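Side-chain contacts in type I site-specific restriction-modification system, R (Restriction) subunit (Vibrio vulnificus, PDB 3H1T), which probably acts as the ATP-driven, DNA-translocating restriction subunit of a type I restriction enzyme, seen here as a fragment that includes its helicase-like motor domains: residues 347-350 with 351-355; 528-531 with 532-536; 358-361 with 362-366; 203-206 with 207-211. All coordinates share one frame; numbering follows the deposited sequence.

Interaction 1 (347-350 with 351-355); sequences RDTY and RYFGN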
loop_
_atom_site.group_PDB
_atom_site.type_symbol
_atom_site.label_atom_id
_atom_site.label_comp_id
_atom_site.label_asym_id
_atom_site.label_seq_id
_atom_site.Cartn_x
_atom_site.Cartn_y
_atom_site.Cartn_z
ATOM N N ARG A 347 7.473 0.226 -17.597
ATOM C CA ARG A 347 8.188 -0.960 -18.097
ATOM C C ARG A 347 9.641 -1.291 -17.706
ATOM O O ARG A 347 9.929 -2.458 -17.366
ATOM C CB ARG A 347 8.027 -0.992 -19.596
ATOM C CG ARG A 347 6.581 -0.723 -19.973
ATOM C CD ARG A 347 6.197 -1.489 -21.192
ATOM N NE ARG A 347 5.110 -0.838 -21.914
ATOM C CZ ARG A 347 3.811 -1.008 -21.666
ATOM N NH1 ARG A 347 3.394 -1.819 -20.693
ATOM N NH2 ARG A 347 2.918 -0.385 -22.425
ATOM N N ASP A 348 10.553 -0.315 -17.736
ATOM C CA ASP A 348 11.938 -0.645 -17.372
ATOM C C ASP A 348 12.071 -1.208 -15.955
ATOM O O ASP A 348 12.961 -2.030 -15.677
ATOM C CB ASP A 348 12.858 0.563 -17.546
ATOM C CG ASP A 348 13.139 0.873 -19.011
ATOM O OD1 ASP A 348 12.764 0.042 -19.876
ATOM O OD2 ASP A 348 13.748 1.936 -19.290
ATOM N N THR A 349 11.198 -0.777 -15.058
ATOM C CA THR A 349 11.245 -1.285 -13.705
ATOM C C THR A 349 10.862 -2.748 -13.669
ATOM O O THR A 349 11.526 -3.545 -13.013
ATOM C CB THR A 349 10.305 -0.501 -12.793
ATOM O OG1 THR A 349 10.921 0.751 -12.487
ATOM C CG2 THR A 349 10.048 -1.267 -11.496
ATOM N N TYR A 350 9.790 -3.101 -14.373
ATOM C CA TYR A 350 9.334 -4.484 -14.405
ATOM C C TYR A 350 10.232 -5.368 -15.247
ATOM O O TYR A 350 10.155 -6.592 -15.158
ATOM C CB TYR A 350 7.890 -4.547 -14.888
ATOM C CG TYR A 350 6.923 -4.015 -13.846
ATOM C CD1 TYR A 350 6.921 -2.659 -13.489
ATOM C CD2 TYR A 350 6.080 -4.881 -13.145
ATOM C CE1 TYR A 350 6.106 -2.186 -12.457
ATOM C CE2 TYR A 350 5.278 -4.421 -12.113
ATOM C CZ TYR A 350 5.293 -3.079 -11.769
ATOM O OH TYR A 350 4.513 -2.656 -10.722
ATOM N N ARG A 351 11.088 -4.743 -16.057
ATOM C CA ARG A 351 12.038 -5.471 -16.897
ATOM C C ARG A 351 13.282 -5.808 -16.083
ATOM O O ARG A 351 13.833 -6.898 -16.183
ATOM C CB ARG A 351 12.429 -4.630 -18.116
ATOM C CG ARG A 351 11.381 -4.618 -19.218
ATOM C CD ARG A 351 11.606 -3.512 -20.235
ATOM N NE ARG A 351 10.638 -3.552 -21.321
ATOM C CZ ARG A 351 10.147 -2.473 -21.920
ATOM N NH1 ARG A 351 10.544 -1.265 -21.524
ATOM N NH2 ARG A 351 9.257 -2.596 -22.911
ATOM N N TYR A 352 13.727 -4.863 -15.270
ATOM C CA TYR A 352 14.902 -5.095 -14.445
ATOM C C TYR A 352 14.617 -6.032 -13.270
ATOM O O TYR A 352 15.356 -6.987 -13.052
ATOM C CB TYR A 352 15.457 -3.762 -13.938
ATOM C CG TYR A 352 16.736 -3.883 -13.146
ATOM C CD1 TYR A 352 16.712 -4.146 -11.775
ATOM C CD2 TYR A 352 17.977 -3.742 -13.769
ATOM C CE1 TYR A 352 17.901 -4.268 -11.044
ATOM C CE2 TYR A 352 19.168 -3.863 -13.057
ATOM C CZ TYR A 352 19.129 -4.129 -11.702
ATOM O OH TYR A 352 20.318 -4.290 -11.024
ATOM N N PHE A 353 13.537 -5.785 -12.526
ATOM C CA PHE A 353 13.211 -6.628 -11.375
ATOM C C PHE A 353 12.310 -7.807 -11.704
ATOM O O PHE A 353 12.200 -8.742 -10.921
ATOM C CB PHE A 353 12.569 -5.793 -10.263
ATOM C CG PHE A 353 13.493 -4.787 -9.649
ATOM C CD1 PHE A 353 14.473 -5.179 -8.737
ATOM C CD2 PHE A 353 13.374 -3.433 -9.964
ATOM C CE1 PHE A 353 15.322 -4.230 -8.141
ATOM C CE2 PHE A 353 14.214 -2.479 -9.380
ATOM C CZ PHE A 353 15.190 -2.880 -8.464
ATOM N N GLY A 354 11.663 -7.766 -12.859
ATOM C CA GLY A 354 10.789 -8.859 -13.236
ATOM C C GLY A 354 9.383 -8.668 -12.705
ATOM O O GLY A 354 9.080 -7.647 -12.091
ATOM N N ASN A 355 8.510 -9.642 -12.934
ATOM C CA ASN A 355 7.152 -9.515 -12.453
ATOM C C ASN A 355 7.075 -9.600 -10.940
ATOM O O ASN A 355 7.793 -10.378 -10.307
ATOM C CB ASN A 355 6.259 -10.562 -13.093
ATOM C CG ASN A 355 5.999 -10.267 -14.551
ATOM O OD1 ASN A 355 5.809 -9.104 -14.938
ATOM N ND2 ASN A 355 5.967 -11.311 -15.368
#

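Interaction 2 (528-531 with 532-536); sequences NSMS and EFKQI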
loop_
_atom_site.group_PDB
_atom_site.type_symbol
_atom_site.label_atom_id
_atom_site.label_comp_id
_atom_site.label_asym_id
_atom_site.label_seq_id
_atom_site.Cartn_x
_atom_site.Cartn_y
_atom_site.Cartn_z
ATOM N N ASN A 528 1.920 14.275 -16.768
ATOM C CA ASN A 528 2.531 13.642 -17.921
ATOM C C ASN A 528 2.827 12.156 -17.789
ATOM O O ASN A 528 3.402 11.564 -18.705
ATOM C CB ASN A 528 3.813 14.381 -18.335
ATOM C CG ASN A 528 4.093 14.264 -19.842
ATOM O OD1 ASN A 528 4.643 13.261 -20.322
ATOM N ND2 ASN A 528 3.697 15.288 -20.593
ATOM N N SER A 529 2.435 11.542 -16.674
ATOM C CA SER A 529 2.672 10.105 -16.502
ATOM C C SER A 529 1.724 9.420 -15.516
ATOM O O SER A 529 1.189 10.045 -14.603
ATOM C CB SER A 529 4.133 9.845 -16.095
ATOM O OG SER A 529 4.342 10.009 -14.703
HETATM N N MSE A 530 1.516 8.122 -15.718
HETATM C CA MSE A 530 0.640 7.334 -14.856
HETATM C C MSE A 530 1.173 7.274 -13.420
HETATM O O MSE A 530 0.400 7.320 -12.466
HETATM C CB MSE A 530 0.490 5.915 -15.422
HETATM C CG MSE A 530 -0.358 4.964 -14.575
HETATM SE SE MSE A 530 -2.234 5.466 -14.341
HETATM C CE MSE A 530 -2.939 4.743 -15.992
ATOM N N SER A 531 2.492 7.158 -13.268
ATOM C CA SER A 531 3.114 7.107 -11.945
ATOM C C SER A 531 2.834 8.390 -11.176
ATOM O O SER A 531 2.510 8.348 -9.995
ATOM C CB SER A 531 4.630 6.894 -12.053
ATOM O OG SER A 531 4.930 5.570 -12.487
ATOM N N GLU A 532 2.937 9.527 -11.862
ATOM C CA GLU A 532 2.690 10.828 -11.239
ATOM C C GLU A 532 1.232 10.963 -10.862
ATOM O O GLU A 532 0.918 11.467 -9.802
ATOM C CB GLU A 532 3.078 11.984 -12.175
ATOM C CG GLU A 532 2.699 13.368 -11.631
ATOM C CD GLU A 532 3.350 14.531 -12.377
ATOM O OE1 GLU A 532 2.941 14.851 -13.517
ATOM O OE2 GLU A 532 4.284 15.131 -11.813
ATOM N N PHE A 533 0.343 10.508 -11.732
ATOM C CA PHE A 533 -1.077 10.599 -11.448
ATOM C C PHE A 533 -1.422 9.866 -10.149
ATOM O O PHE A 533 -2.092 10.407 -9.269
ATOM C CB PHE A 533 -1.898 10.009 -12.600
ATOM C CG PHE A 533 -3.379 10.091 -12.382
ATOM C CD1 PHE A 533 -4.073 11.270 -12.646
ATOM C CD2 PHE A 533 -4.084 8.986 -11.898
ATOM C CE1 PHE A 533 -5.464 11.349 -12.427
ATOM C CE2 PHE A 533 -5.465 9.047 -11.679
ATOM C CZ PHE A 533 -6.159 10.233 -11.944
ATOM N N LYS A 534 -0.958 8.626 -10.046
ATOM C CA LYS A 534 -1.222 7.808 -8.870
ATOM C C LYS A 534 -0.604 8.353 -7.591
ATOM O O LYS A 534 -1.111 8.101 -6.497
ATOM C CB LYS A 534 -0.744 6.376 -9.101
ATOM C CG LYS A 534 -1.563 5.629 -10.149
ATOM C CD LYS A 534 -1.485 4.121 -9.971
ATOM C CE LYS A 534 -2.062 3.375 -11.188
ATOM N NZ LYS A 534 -3.530 3.575 -11.426
ATOM N N GLN A 535 0.501 9.078 -7.722
ATOM C CA GLN A 535 1.157 9.677 -6.572
ATOM C C GLN A 535 0.288 10.834 -6.097
ATOM O O GLN A 535 0.120 11.051 -4.895
ATOM C CB GLN A 535 2.544 10.203 -6.947
ATOM C CG GLN A 535 3.618 9.136 -7.075
ATOM C CD GLN A 535 4.937 9.710 -7.558
ATOM O OE1 GLN A 535 5.904 8.982 -7.789
ATOM N NE2 GLN A 535 4.986 11.027 -7.710
ATOM N N ILE A 536 -0.268 11.576 -7.048
ATOM C CA ILE A 536 -1.114 12.706 -6.722
ATOM C C ILE A 536 -2.347 12.190 -6.004
ATOM O O ILE A 536 -2.654 12.629 -4.888
ATOM C CB ILE A 536 -1.490 13.500 -7.995
ATOM C CG1 ILE A 536 -0.263 14.283 -8.485
ATOM C CG2 ILE A 536 -2.626 14.457 -7.712
ATOM C CD1 ILE A 536 -0.449 14.961 -9.822
#

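Interaction 3 (358-361 with 362-366); sequences YTYS and LRQGI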
loop_
_atom_site.group_PDB
_atom_site.type_symbol
_atom_site.label_atom_id
_atom_site.label_comp_id
_atom_site.label_asym_id
_atom_site.label_seq_id
_atom_site.Cartn_x
_atom_site.Cartn_y
_atom_site.Cartn_z
ATOM N N TYR A 358 4.150 -10.101 -5.462
ATOM C CA TYR A 358 2.896 -9.757 -4.820
ATOM C C TYR A 358 2.486 -8.331 -5.184
ATOM O O TYR A 358 3.336 -7.451 -5.356
ATOM C CB TYR A 358 3.021 -9.885 -3.298
ATOM C CG TYR A 358 1.723 -9.658 -2.559
ATOM C CD1 TYR A 358 0.614 -10.463 -2.803
ATOM C CD2 TYR A 358 1.596 -8.635 -1.627
ATOM C CE1 TYR A 358 -0.591 -10.260 -2.125
ATOM C CE2 TYR A 358 0.396 -8.416 -0.948
ATOM C CZ TYR A 358 -0.692 -9.235 -1.199
ATOM O OH TYR A 358 -1.867 -9.043 -0.516
ATOM N N THR A 359 1.178 -8.127 -5.318
ATOM C CA THR A 359 0.617 -6.826 -5.628
ATOM C C THR A 359 -0.550 -6.530 -4.690
ATOM O O THR A 359 -1.482 -7.317 -4.590
ATOM C CB THR A 359 0.042 -6.744 -7.074
ATOM O OG1 THR A 359 1.093 -6.863 -8.038
ATOM C CG2 THR A 359 -0.665 -5.411 -7.275
ATOM N N TYR A 360 -0.486 -5.404 -3.985
ATOM C CA TYR A 360 -1.579 -4.981 -3.114
ATOM C C TYR A 360 -2.019 -3.651 -3.700
ATOM O O TYR A 360 -1.370 -2.632 -3.478
ATOM C CB TYR A 360 -1.129 -4.792 -1.660
ATOM C CG TYR A 360 -2.305 -4.601 -0.717
ATOM C CD1 TYR A 360 -3.213 -5.636 -0.483
ATOM C CD2 TYR A 360 -2.553 -3.368 -0.115
ATOM C CE1 TYR A 360 -4.341 -5.443 0.332
ATOM C CE2 TYR A 360 -3.672 -3.167 0.695
ATOM C CZ TYR A 360 -4.564 -4.206 0.913
ATOM O OH TYR A 360 -5.680 -4.003 1.689
ATOM N N SER A 361 -3.128 -3.658 -4.438
ATOM C CA SER A 361 -3.637 -2.465 -5.109
ATOM C C SER A 361 -4.393 -1.471 -4.250
ATOM O O SER A 361 -4.619 -1.687 -3.066
ATOM C CB SER A 361 -4.531 -2.868 -6.286
ATOM O OG SER A 361 -5.757 -3.423 -5.855
ATOM N N LEU A 362 -4.772 -0.366 -4.883
ATOM C CA LEU A 362 -5.549 0.674 -4.227
ATOM C C LEU A 362 -6.942 0.086 -4.075
ATOM O O LEU A 362 -7.628 0.303 -3.080
ATOM C CB LEU A 362 -5.585 1.928 -5.108
ATOM C CG LEU A 362 -6.556 3.041 -4.706
ATOM C CD1 LEU A 362 -6.357 3.392 -3.250
ATOM C CD2 LEU A 362 -6.327 4.266 -5.582
ATOM N N ARG A 363 -7.338 -0.663 -5.099
ATOM C CA ARG A 363 -8.620 -1.343 -5.163
ATOM C C ARG A 363 -8.794 -2.269 -3.958
ATOM O O ARG A 363 -9.810 -2.229 -3.283
ATOM C CB ARG A 363 -8.682 -2.152 -6.462
ATOM C CG ARG A 363 -10.037 -2.727 -6.806
ATOM C CD ARG A 363 -10.032 -3.519 -8.108
ATOM N NE ARG A 363 -9.782 -4.950 -7.930
ATOM C CZ ARG A 363 -8.581 -5.514 -7.794
ATOM N NH1 ARG A 363 -7.475 -4.779 -7.815
ATOM N NH2 ARG A 363 -8.485 -6.828 -7.645
ATOM N N GLN A 364 -7.800 -3.109 -3.692
ATOM C CA GLN A 364 -7.877 -4.030 -2.561
ATOM C C GLN A 364 -7.842 -3.261 -1.239
ATOM O O GLN A 364 -8.603 -3.569 -0.327
ATOM C CB GLN A 364 -6.726 -5.041 -2.604
ATOM C CG GLN A 364 -7.037 -6.327 -1.875
ATOM C CD GLN A 364 -6.142 -7.482 -2.287
ATOM O OE1 GLN A 364 -5.669 -7.547 -3.422
ATOM N NE2 GLN A 364 -5.925 -8.416 -1.368
ATOM N N GLY A 365 -6.959 -2.272 -1.141
ATOM C CA GLY A 365 -6.880 -1.470 0.061
ATOM C C GLY A 365 -8.214 -0.828 0.404
ATOM O O GLY A 365 -8.657 -0.884 1.559
ATOM N N ILE A 366 -8.878 -0.223 -0.572
ATOM C CA ILE A 366 -10.171 0.392 -0.294
ATOM C C ILE A 366 -11.168 -0.678 0.121
ATOM O O ILE A 366 -11.929 -0.495 1.065
ATOM C CB ILE A 366 -10.796 1.119 -1.522
ATOM C CG1 ILE A 366 -9.907 2.272 -1.986
ATOM C CG2 ILE A 366 -12.158 1.691 -1.132
ATOM C CD1 ILE A 366 -10.369 2.873 -3.291
HETATM O O HOH W 1 -3.979 -10.712 -1.491
HETATM O O HOH W 2 -4.371 -6.411 -5.269
#

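Interaction 4 (203-206 with 207-211); sequences ITMA and TGTGK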
loop_
_atom_site.group_PDB
_atom_site.type_symbol
_atom_site.label_atom_id
_atom_site.label_comp_id
_atom_site.label_asym_id
_atom_site.label_seq_id
_atom_site.Cartn_x
_atom_site.Cartn_y
_atom_site.Cartn_z
ATOM N N ILE A 203 7.976 -5.941 -5.602
ATOM C CA ILE A 203 6.764 -5.913 -4.792
ATOM C C ILE A 203 6.030 -4.621 -5.112
ATOM O O ILE A 203 6.617 -3.548 -5.045
ATOM C CB ILE A 203 7.076 -5.885 -3.292
ATOM C CG1 ILE A 203 8.018 -7.027 -2.932
ATOM C CG2 ILE A 203 5.790 -5.993 -2.507
ATOM C CD1 ILE A 203 8.610 -6.917 -1.554
ATOM N N THR A 204 4.757 -4.722 -5.467
ATOM C CA THR A 204 3.961 -3.544 -5.767
ATOM C C THR A 204 2.914 -3.359 -4.676
ATOM O O THR A 204 2.102 -4.247 -4.412
ATOM C CB THR A 204 3.242 -3.665 -7.122
ATOM O OG1 THR A 204 4.194 -3.986 -8.137
ATOM C CG2 THR A 204 2.555 -2.350 -7.475
HETATM N N MSE A 205 2.953 -2.202 -4.033
HETATM C CA MSE A 205 2.013 -1.889 -2.972
HETATM C C MSE A 205 1.553 -0.446 -3.131
HETATM O O MSE A 205 2.371 0.455 -3.304
HETATM C CB MSE A 205 2.674 -2.063 -1.601
HETATM C CG MSE A 205 2.931 -3.506 -1.152
HETATM SE SE MSE A 205 3.860 -3.581 0.570
HETATM C CE MSE A 205 2.334 -3.504 1.733
ATOM N N ALA A 206 0.245 -0.230 -3.082
ATOM C CA ALA A 206 -0.307 1.110 -3.203
ATOM C C ALA A 206 0.267 1.978 -2.081
ATOM O O ALA A 206 0.498 1.507 -0.965
ATOM C CB ALA A 206 -1.816 1.055 -3.110
ATOM N N THR A 207 0.517 3.245 -2.385
ATOM C CA THR A 207 1.068 4.151 -1.395
ATOM C C THR A 207 0.197 4.232 -0.140
ATOM O O THR A 207 -1.030 4.324 -0.219
ATOM C CB THR A 207 1.261 5.562 -1.997
ATOM O OG1 THR A 207 1.507 6.505 -0.949
ATOM C CG2 THR A 207 0.044 5.989 -2.763
ATOM N N GLY A 208 0.840 4.178 1.019
ATOM C CA GLY A 208 0.107 4.252 2.266
ATOM C C GLY A 208 -0.354 2.908 2.787
ATOM O O GLY A 208 -1.241 2.841 3.627
ATOM N N THR A 209 0.249 1.831 2.310
ATOM C CA THR A 209 -0.151 0.513 2.773
ATOM C C THR A 209 0.879 -0.196 3.658
ATOM O O THR A 209 0.623 -1.299 4.133
ATOM C CB THR A 209 -0.546 -0.405 1.580
ATOM O OG1 THR A 209 0.496 -0.424 0.592
ATOM C CG2 THR A 209 -1.806 0.103 0.939
ATOM N N GLY A 210 2.039 0.420 3.875
ATOM C CA GLY A 210 3.045 -0.180 4.738
ATOM C C GLY A 210 4.296 -0.774 4.126
ATOM O O GLY A 210 4.825 -1.763 4.639
ATOM N N LYS A 211 4.794 -0.174 3.056
ATOM C CA LYS A 211 5.989 -0.678 2.406
ATOM C C LYS A 211 7.157 -0.743 3.391
ATOM O O LYS A 211 7.973 -1.660 3.330
ATOM C CB LYS A 211 6.327 0.197 1.178
ATOM C CG LYS A 211 5.171 0.325 0.187
ATOM C CD LYS A 211 5.563 1.128 -1.054
ATOM C CE LYS A 211 4.397 1.940 -1.629
ATOM N NZ LYS A 211 4.581 3.403 -1.366
#

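Interaction 1 (347-350 with 351-355)
R347 lays its CB against one face of the R351 guanidinium, 3.2 Å above the plane and displaced toward the rim, while D348 meets the same group at its edge. There OD1 of D348 lies 3.1 Å from NH1 of R351, nearly in the guanidinium plane, and the two form a salt bridge; the carboxylate plane is turned 52° from that of the guanidinium. The T349 carbonyl oxygen stands at the edge of the F353 ring, 3.6 Å from CD2, and Y352 places its CD1 over the centre of one face of that ring.

The R351 chain starts beside its own backbone N and runs extended from CG to NE, which carries the guanidinium back over the preceding turn. CG passes 3.2 Å from O of R347 on the way. The aliphatic part of R347 carries this contact, since its guanidinium leads away from the turn. NE of R347 stays 4.6 Å from NH2 of R351, and the nearby D348 carboxylate probably eases the meeting of like charges.

Backbone bonds hold the turn: Y352 N to D348 O at 3.0 Å and F353 N to T349 O, nearly straight at 171°. G354 then leaves helical geometry with phi of 88°, where a side chain would press on the carbonyl of F353.

T349, Y350 and F353 pack against L202 of strand 200-205, with Y350 OH bonded to T340 O and to T204 OG1. Y352 and F353 also touch L326 of helix 323-328, and Y352 makes a cation-pi contact with R200.

Interaction 2 (528-531 with 532-536)
S529 turns OG between its backbone N and its carbonyl carbon (chi1 83°), a rotation that points the oxygen at the amide of E532. E532 has CG anti to its N and an extended chain, carrying the carboxylate back along the turn toward N528.

The S529 OG accepts from E532 N at 3.2 Å with an angle of 157°, an N-cap bond that satisfies an amide of the first helical turn. OG also lies 3.4 Å from CB of E532. Farther back, N528 N gives a weak bond to E532 OE1 at 3.5 Å; the other carboxylate oxygen is taken by Q507 and R525.

M530, present as selenomethionine, crosses K534 at a slant. Its chain bends at both chi2 and chi3 and brings SE 3.7 Å from NZ of K534, whose charge is paired with D567 and D571. Q535 reaches outward past the preceding turn, CG 3.2 Å from O of S531. Among the backbone bonds of this first turn, K534 N to M530 O at 3.1 Å is nearly straight.

S531 OG bonds to D345 and its side chain touches H312, joining this helix start to the other motor domain. The helix belongs to the strand 518-524, helix 530-537, strand 552-556 beta-alpha-beta unit, and the sequence that starts at Q535 and continues past the helix end matches motif VI of superfamily 2 helicases, which in relatives lies at the ATP cleft between the two RecA-like domains.

Interaction 3 (358-361 with 362-366)
S361 caps helix 362-368 just where strand 358-360, an outermost strand of the parallel sheet in the first RecA-like domain, gives way to it. The strand and helix segments run at 57° to each other.

The direct hydrogen bonds gather on S361. Its OG, held between the backbone N and the carbonyl carbon, accepts from Q364 N at 3.0 Å and 161°, the classic N-cap bond. Its carbonyl oxygen receives G365 N at 3.1 Å, the donor standing above the carbonyl plane. R363 bends at chi3 and swings its guanidinium back over the cap; NH1 comes close to OG of S361, but the angle is too poor for a bond.

Water supplies the links that the side chains do not make themselves. One water joins Y358 OH to NE2 of Q364, which also bonds to Y181. A second donates to T359 O and to OE1 of Q364 and accepts from S361 N; its separation from OE1 is very short, and the exact length is doubtful. Q364 thus appears to reach the amide of its own N-cap residue through water.

Nonpolar packing falls to Y360. The Q364 chain, CG anti to its backbone N, crosses the Y360 side chain at about a right angle, with CG 3.6 Å from CE1 of Y360 and the amide plane turned 58° from the ring. Y182 stacks on the same tyrosine, tying it to helix 181-195. Farther along, Y360 OH, bonded to D368, sits 3.2 Å from CA of G365, a residue with no side chain to obstruct it.

Interaction 4 (203-206 with 207-211)
T209 grips the carbonyl oxygen of A206 twice: its OG1 donates at 2.5 Å, a very short bond whose exact length is doubtful, and its N gives a weak bond at 3.3 Å. OG1 sits between the backbone N and the carbonyl carbon of T209 (chi1 52°), which turns it inward; CG2 also meets the same oxygen.

K211 and M205, the latter present as selenomethionine, slide past each other in opposite directions. CG of K211 lies 3.9 Å from CB of M205, and CE of K211 passes O of M205 at 3.0 Å. The methyl CE of M205 curls round to 3.7 Å from O of T209.

A type II turn from A206 to T209 sets these groups up. G208 (phi 89°) and G210 both take positive phi, where a CB would collide with the carbonyl oxygen of the residue before. Beyond them, Y182 bonds to T209 O, and M337 and A339 touch K211.

This glycine-rich loop between strand 200-205 and helix 211-224, with G210 as N-cap and K211 starting the helix, is the P-loop (Walker A, helicase motif I), consistent with ATP binding.

In the fold
In chain order the contacts run interaction 4, interaction 1, interaction 3, interaction 2; all are local, in series, and none nests in or crosses another. Interaction 4 turns from strand 200-205 toward helix 211-224. Interaction 1 spans helix 347-352 and the turn that follows, and the chain passes on into strand 358-360, where interaction 3 caps the next helix. That strand pairs with strand 200-205, so interactions 3 and 4 share a sheet, with centres about 8 Å apart, while interaction 1 lies against the same strand 200-205. Interaction 2 belongs to the second motor domain, its nearest atoms about 4 Å from those of interaction 4 without touching, probably across the cleft between the two domains.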